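Side-chain contacts in acetyl-CoA acetyltransferase (PDB 6BN2), which probably catalyses, as a thiolase, the reversible condensation of two acetyl-CoA molecules into acetoacetyl-CoA and free coenzyme A: residues 34-37 with 38-41; 269-272 with 273-277; 169-172 with 173-177. One frame throughout, in Å; residues are numbered along the deposited sequence.

Contact 1: 34-37 with 38-41; sequences ATQL and GAVA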
loop_
_atom_site.group_PDB
_atom_site.type_symbol
_atom_site.label_atom_id
_atom_site.label_comp_id
_atom_site.label_asym_id
_atom_site.label_seq_id
_atom_site.Cartn_x
_atom_site.Cartn_y
_atom_site.Cartn_z
ATOM N N ALA A 34 13.564 -8.177 1.197
ATOM C CA ALA A 34 12.318 -8.084 1.948
ATOM C C ALA A 34 11.265 -9.059 1.428
ATOM O O ALA A 34 10.550 -9.692 2.216
ATOM C CB ALA A 34 11.776 -6.649 1.870
ATOM N N THR A 35 11.125 -9.166 0.102
ATOM C CA THR A 35 10.085 -10.035 -0.453
ATOM C C THR A 35 10.341 -11.497 -0.126
ATOM O O THR A 35 9.386 -12.263 0.044
ATOM C CB THR A 35 9.968 -9.846 -1.971
ATOM O OG1 THR A 35 11.246 -10.047 -2.586
ATOM C CG2 THR A 35 9.441 -8.428 -2.314
ATOM N N GLN A 36 11.617 -11.897 -0.036
ATOM C CA GLN A 36 11.914 -13.268 0.349
ATOM C C GLN A 36 11.675 -13.478 1.841
ATOM O O GLN A 36 11.210 -14.548 2.242
ATOM C CB GLN A 36 13.344 -13.621 -0.056
ATOM C CG GLN A 36 13.878 -14.920 0.514
ATOM C CD GLN A 36 13.152 -16.180 0.076
ATOM O OE1 GLN A 36 12.357 -16.177 -0.856
ATOM N NE2 GLN A 36 13.456 -17.291 0.753
ATOM N N LEU A 37 11.976 -12.473 2.678
ATOM C CA LEU A 37 11.593 -12.577 4.084
ATOM C C LEU A 37 10.079 -12.698 4.214
ATOM O O LEU A 37 9.582 -13.510 5.004
ATOM C CB LEU A 37 12.112 -11.372 4.878
ATOM C CG LEU A 37 13.636 -11.237 4.909
ATOM C CD1 LEU A 37 14.036 -9.913 5.573
ATOM C CD2 LEU A 37 14.269 -12.409 5.658
ATOM N N GLY A 38 9.330 -11.933 3.408
ATOM C CA GLY A 38 7.882 -12.090 3.409
ATOM C C GLY A 38 7.464 -13.490 2.992
ATOM O O GLY A 38 6.550 -14.073 3.579
ATOM N N ALA A 39 8.130 -14.042 1.970
ATOM C CA ALA A 39 7.844 -15.412 1.543
ATOM C C ALA A 39 8.062 -16.415 2.672
ATOM O O ALA A 39 7.258 -17.336 2.850
ATOM C CB ALA A 39 8.714 -15.781 0.342
ATOM N N VAL A 40 9.154 -16.259 3.430
ATOM C CA VAL A 40 9.430 -17.177 4.536
ATOM C C VAL A 40 8.324 -17.097 5.579
ATOM O O VAL A 40 7.859 -18.126 6.102
ATOM C CB VAL A 40 10.808 -16.868 5.155
ATOM C CG1 VAL A 40 10.999 -17.680 6.444
ATOM C CG2 VAL A 40 11.936 -17.185 4.153
ATOM N N ALA A 41 7.885 -15.871 5.904
ATOM C CA ALA A 41 6.858 -15.724 6.929
ATOM C C ALA A 41 5.527 -16.284 6.446
ATOM O O ALA A 41 4.836 -16.992 7.190
ATOM C CB ALA A 41 6.718 -14.250 7.338
#
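Val40 leans back against the preceding turn of its helix, its CG2 methyl 3.3 Å from Gln36 O. That methyl gets there because chi1 is 171°: CG1 stands opposite the backbone N, while CG2 lies beside the N and faces back toward Gln36. The same carbonyl oxygen accepts the Val40 N-H at 2.9 Å between Gln36 O and Val40 N, so one oxygen takes the N-H of Val40 and is also touched by its methyl. Ala39 does something similar one position earlier, with its CB 3.4 Å from Gln36 O and 3.6 Å from Thr35 O, the latter being the acceptor of its own N-H.

Outside this lies the amide of Gln36, which was modelled in two conformers. In one of them the chain bends at chi2 (63°) and folds forward along the helix, with NE2 3.7 Å from Val40 CG2 and OE1 3.9 Å from Ala39 CB. This is loose van der Waals cover, and with the second conformer present its exact position is doubtful.

The backbone sets where these side chains start. Four successive bonds run from the N-H groups of Gly38, Ala39, Val40 and Ala41 to the carbonyls four residues earlier, beginning with Gly38 N to Ala34 O at 2.8 Å. Outside packing adds a second restraint: Leu37 and Ala41 rest on Ala261 of strand 258-268, Leu37 and Val40 also meet Val209, and Thr35 packs on helix 73-80.

The chemistry is therefore that of a largely apolar helix laid against a sheet: the peptide groups bond among themselves, the small residues and Leu37 turn a greasy surface to the protein, and among the side chains that touch here, the polar group is the amide of Gln36.

Contact 2: 269-272 with 273-277; sequences KEKM and ESLGL
Ser274 OG donates to Lys271 O at 2.8 Å, and Leu275 N reaches the same oxygen, Lys271 O, at 3.1 Å. That oxygen is thus gripped by two bonds, both from the same face of the carbonyl plane. Ser274 can do this because chi1 (73°) tucks OG between its own backbone N and carbonyl carbon, turned back toward the previous turn. The hydroxyl is also an acceptor: a water donates a hydrogen bond to Ser274 OG at 2.8 Å and accepts one from Lys271 NZ at 2.8 Å. Lys271 bends twice along its chain to bring the ammonium there, and the bends lay CD against Leu275 CD1 at 3.7 Å. The main partner of that ammonium is Glu55, with which it forms a salt bridge.

A second ion pair stands on another side of the turn. Lys269 runs out extended and kinks only at chi4 (-70°), which carries NZ to 3.3 Å from Glu273 OE2; its bond to the other carboxylate oxygen is weak. The two chains are exposed, so this bridge is probably modest in strength.

At the helix end Met272 O takes Leu277 N at 2.9 Å in a nearly straight bond (167°), plus a weak one from Leu275 N, while Gly276 N bonds to Glu273 O at 3.1 Å. With Gly276 at positive phi, this is a Schellman motif, and Met272 CB and Leu277 CB make the loose apolar contact usual across it.

The short helix 269-274 directly follows strand 258-268, whose Ser268 OG is hydrogen-bonded to Lys271 N. Met272 packs its buried chain onto Phe13 and Val15 of strand 12-24, and together with Leu275 and Leu277 it covers Met267, so the turn sits over the ends of two adjacent strands before the chain enters strand 281-290.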
loop_
_atom_site.group_PDB
_atom_site.type_symbol
_atom_site.label_atom_id
_atom_site.label_comp_id
_atom_site.label_asym_id
_atom_site.label_seq_id
_atom_site.Cartn_x
_atom_site.Cartn_y
_atom_site.Cartn_z
ATOM N N LYS A 269 -15.426 -17.861 10.618
ATOM C CA LYS A 269 -15.820 -19.015 11.425
ATOM C C LYS A 269 -16.164 -20.206 10.546
ATOM O O LYS A 269 -15.725 -21.338 10.796
ATOM C CB LYS A 269 -17.009 -18.635 12.309
ATOM C CG LYS A 269 -17.548 -19.782 13.177
ATOM C CD LYS A 269 -18.519 -19.242 14.218
ATOM C CE LYS A 269 -19.139 -20.359 15.043
ATOM N NZ LYS A 269 -20.091 -21.157 14.228
ATOM N N GLU A 270 -16.959 -19.970 9.499
ATOM C CA GLU A 270 -17.403 -21.063 8.649
ATOM C C GLU A 270 -16.219 -21.751 7.984
ATOM O O GLU A 270 -16.150 -22.982 7.938
ATOM C CB GLU A 270 -18.392 -20.528 7.614
ATOM C CG GLU A 270 -18.942 -21.555 6.665
ATOM C CD GLU A 270 -19.869 -20.934 5.635
ATOM O OE1 GLU A 270 -20.275 -19.766 5.827
ATOM O OE2 GLU A 270 -20.182 -21.608 4.632
ATOM N N LYS A 271 -15.248 -20.967 7.503
ATOM C CA LYS A 271 -14.104 -21.559 6.815
ATOM C C LYS A 271 -13.206 -22.330 7.779
ATOM O O LYS A 271 -12.793 -23.456 7.475
ATOM C CB LYS A 271 -13.321 -20.465 6.079
ATOM C CG LYS A 271 -12.027 -20.924 5.405
ATOM C CD LYS A 271 -12.205 -22.035 4.369
ATOM C CE LYS A 271 -12.966 -21.604 3.123
ATOM N NZ LYS A 271 -12.848 -22.633 2.028
ATOM N N MET A 272 -12.891 -21.759 8.945
ATOM C CA MET A 272 -12.002 -22.498 9.843
ATOM C C MET A 272 -12.661 -23.774 10.351
ATOM O O MET A 272 -11.988 -24.800 10.488
ATOM C CB MET A 272 -11.531 -21.618 11.008
ATOM C CG MET A 272 -12.525 -21.418 12.109
ATOM S SD MET A 272 -11.894 -20.260 13.354
ATOM C CE MET A 272 -13.272 -20.358 14.511
ATOM N N GLU A 273 -13.979 -23.763 10.563
ATOM C CA GLU A 273 -14.638 -24.977 11.029
ATOM C C GLU A 273 -14.712 -26.026 9.925
ATOM O O GLU A 273 -14.560 -27.225 10.194
ATOM C CB GLU A 273 -16.028 -24.649 11.584
ATOM C CG GLU A 273 -15.944 -23.905 12.904
ATOM C CD GLU A 273 -17.293 -23.545 13.495
ATOM O OE1 GLU A 273 -18.326 -23.846 12.869
ATOM O OE2 GLU A 273 -17.312 -22.958 14.595
ATOM N N SER A 274 -14.919 -25.598 8.673
ATOM C CA SER A 274 -14.947 -26.556 7.573
ATOM C C SER A 274 -13.592 -27.231 7.387
ATOM O O SER A 274 -13.527 -28.375 6.923
ATOM C CB SER A 274 -15.387 -25.865 6.277
ATOM O OG SER A 274 -14.361 -25.026 5.782
ATOM N N LEU A 275 -12.508 -26.547 7.753
ATOM C CA LEU A 275 -11.158 -27.086 7.658
ATOM C C LEU A 275 -10.707 -27.789 8.929
ATOM O O LEU A 275 -9.594 -28.320 8.958
ATOM C CB LEU A 275 -10.165 -25.961 7.317
ATOM C CG LEU A 275 -10.376 -25.337 5.940
ATOM C CD1 LEU A 275 -9.530 -24.078 5.807
ATOM C CD2 LEU A 275 -10.034 -26.349 4.845
ATOM N N GLY A 276 -11.525 -27.793 9.977
ATOM C CA GLY A 276 -11.136 -28.422 11.226
ATOM C C GLY A 276 -10.052 -27.694 11.996
ATOM O O GLY A 276 -9.330 -28.325 12.768
ATOM N N LEU A 277 -9.923 -26.378 11.816
ATOM C CA LEU A 277 -8.849 -25.606 12.430
ATOM C C LEU A 277 -9.348 -24.948 13.710
ATOM O O LEU A 277 -10.410 -24.316 13.720
ATOM C CB LEU A 277 -8.315 -24.535 11.468
ATOM C CG LEU A 277 -7.646 -25.085 10.208
ATOM C CD1 LEU A 277 -7.320 -23.941 9.242
ATOM C CD2 LEU A 277 -6.388 -25.852 10.564
HETATM O O HOH W 1 -13.863 -25.054 3.046
#

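Contact 3: 169-172 with 173-177; sequences ELCA and KEYNI
Cys171 and Tyr175 meet on the inward side of the turn, with SG 4.1 Å from Tyr175 CD2. The sulfur approaches obliquely, 60° off the ring normal, a Cys sulfur-aromatic contact. The ring is turned so that Cys171 O lies at its edge, in plane, 3.7 Å from Tyr175 CD2; Tyr175 N bonds to that oxygen as well. Close by, Ala172 CB fits against the Ile177 carbonyl, 3.5 Å from Ile177 O, while Ile177 N returns a bond to Ala172 O at 2.9 Å that lies in the carbonyl plane, on a lone pair. Beneath this part Cys171, Ala172, Tyr175 and Ile177 all pack on helix 328-338, and buried Glu169 is held by Thr248 N and Val249 N.

The outer side is much looser. Lys173 bends at chi3 (61°) and brings its end across Leu170 at a slant, with NZ 3.7 Å from Leu170 CD1, which is a methyl contact and offers the ammonium no polar partner. Glu174 starts near Leu170 O but its carboxylate leads off the helix.

Beyond the helix the chain passes through Asn176 in the left-handed conformation, phi 53°, and the Ile177-to-Ala172 bond runs back five positions along the chain, a 6→1 bond. A left-handed residue followed by such a backward bond is a familiar way to finish a helix at its C-terminal end.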
loop_
_atom_site.group_PDB
_atom_site.type_symbol
_atom_site.label_atom_id
_atom_site.label_comp_id
_atom_site.label_asym_id
_atom_site.label_seq_id
_atom_site.Cartn_x
_atom_site.Cartn_y
_atom_site.Cartn_z
ATOM N N GLU A 169 12.429 13.501 21.088
ATOM C CA GLU A 169 12.900 14.453 22.092
ATOM C C GLU A 169 11.799 15.435 22.488
ATOM O O GLU A 169 11.721 15.854 23.650
ATOM C CB GLU A 169 14.114 15.224 21.572
ATOM C CG GLU A 169 15.398 14.410 21.442
ATOM C CD GLU A 169 16.053 14.114 22.790
ATOM O OE1 GLU A 169 17.163 13.542 22.793
ATOM O OE2 GLU A 169 15.469 14.442 23.846
ATOM N N LEU A 170 10.970 15.845 21.522
ATOM C CA LEU A 170 9.831 16.698 21.845
ATOM C C LEU A 170 8.916 16.006 22.846
ATOM O O LEU A 170 8.441 16.624 23.812
ATOM C CB LEU A 170 9.065 17.039 20.560
ATOM C CG LEU A 170 7.794 17.877 20.681
ATOM C CD1 LEU A 170 8.126 19.299 21.154
ATOM C CD2 LEU A 170 7.069 17.901 19.327
ATOM N N CYS A 171 8.677 14.710 22.632
ATOM C CA CYS A 171 7.843 13.937 23.540
ATOM C C CYS A 171 8.471 13.848 24.930
ATOM O O CYS A 171 7.783 14.023 25.946
ATOM C CB CYS A 171 7.610 12.549 22.929
ATOM S SG CYS A 171 6.577 11.444 23.933
ATOM N N ALA A 172 9.785 13.594 24.996
ATOM C CA ALA A 172 10.464 13.513 26.290
ATOM C C ALA A 172 10.321 14.807 27.073
ATOM O O ALA A 172 10.132 14.789 28.297
ATOM C CB ALA A 172 11.944 13.189 26.089
ATOM N N LYS A 173 10.424 15.941 26.380
ATOM C CA LYS A 173 10.344 17.239 27.038
ATOM C C LYS A 173 8.933 17.505 27.545
ATOM O O LYS A 173 8.736 17.882 28.708
ATOM C CB LYS A 173 10.788 18.327 26.057
ATOM C CG LYS A 173 10.739 19.743 26.614
ATOM C CD LYS A 173 11.044 20.755 25.512
ATOM C CE LYS A 173 10.013 20.665 24.387
ATOM N NZ LYS A 173 10.405 21.418 23.159
ATOM N N GLU A 174 7.935 17.304 26.676
ATOM C CA GLU A 174 6.554 17.619 27.028
ATOM C C GLU A 174 6.028 16.714 28.134
ATOM O O GLU A 174 5.245 17.157 28.980
ATOM C CB GLU A 174 5.667 17.503 25.786
ATOM C CG GLU A 174 4.172 17.561 26.067
ATOM C CD GLU A 174 3.682 18.970 26.355
ATOM O OE1 GLU A 174 4.382 19.930 25.960
ATOM O OE2 GLU A 174 2.606 19.116 26.979
ATOM N N TYR A 175 6.425 15.440 28.139
ATOM C CA TYR A 175 5.895 14.493 29.112
ATOM C C TYR A 175 6.847 14.235 30.278
ATOM O O TYR A 175 6.590 13.338 31.091
ATOM C CB TYR A 175 5.499 13.195 28.401
ATOM C CG TYR A 175 4.187 13.389 27.685
ATOM C CD1 TYR A 175 2.984 13.302 28.376
ATOM C CD2 TYR A 175 4.144 13.721 26.337
ATOM C CE1 TYR A 175 1.769 13.524 27.738
ATOM C CE2 TYR A 175 2.928 13.939 25.692
ATOM C CZ TYR A 175 1.751 13.831 26.399
ATOM O OH TYR A 175 0.539 14.047 25.778
ATOM N N ASN A 176 7.917 15.025 30.391
ATOM C CA ASN A 176 8.863 14.956 31.509
ATOM C C ASN A 176 9.389 13.533 31.699
ATOM O O ASN A 176 9.339 12.952 32.791
ATOM C CB ASN A 176 8.239 15.488 32.802
ATOM C CG ASN A 176 9.275 15.736 33.891
ATOM O OD1 ASN A 176 10.448 15.986 33.606
ATOM N ND2 ASN A 176 8.845 15.665 35.146
ATOM N N ILE A 177 9.916 12.977 30.614
ATOM C CA ILE A 177 10.512 11.647 30.618
ATOM C C ILE A 177 12.015 11.827 30.473
ATOM O O ILE A 177 12.488 12.325 29.449
ATOM C CB ILE A 177 9.941 10.774 29.497
ATOM C CG1 ILE A 177 8.420 10.657 29.699
ATOM C CG2 ILE A 177 10.635 9.414 29.502
ATOM C CD1 ILE A 177 7.666 10.132 28.492
#

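How the contacts relate
Contact 1 lies within a helix, while contacts 2 and 3 run over the C-terminal ends of short helices. The centre of contact 1 is 26 Å from that of contact 2 and 37 Å from that of contact 3, while contacts 2 and 3 are 48 Å apart, centre to centre; contact 3 lies across the chain's centre from both others. Strand 258-268 links the first two, since helix 34-48 packs on it and helix 269-274 follows it. Contact 3 alone comes near the functional region: the Cys171 side chain is about 9 Å from that of Cys386, a predicted proton acceptor, and the side chain of Glu169 is about 14 Å from a bound calcium ion.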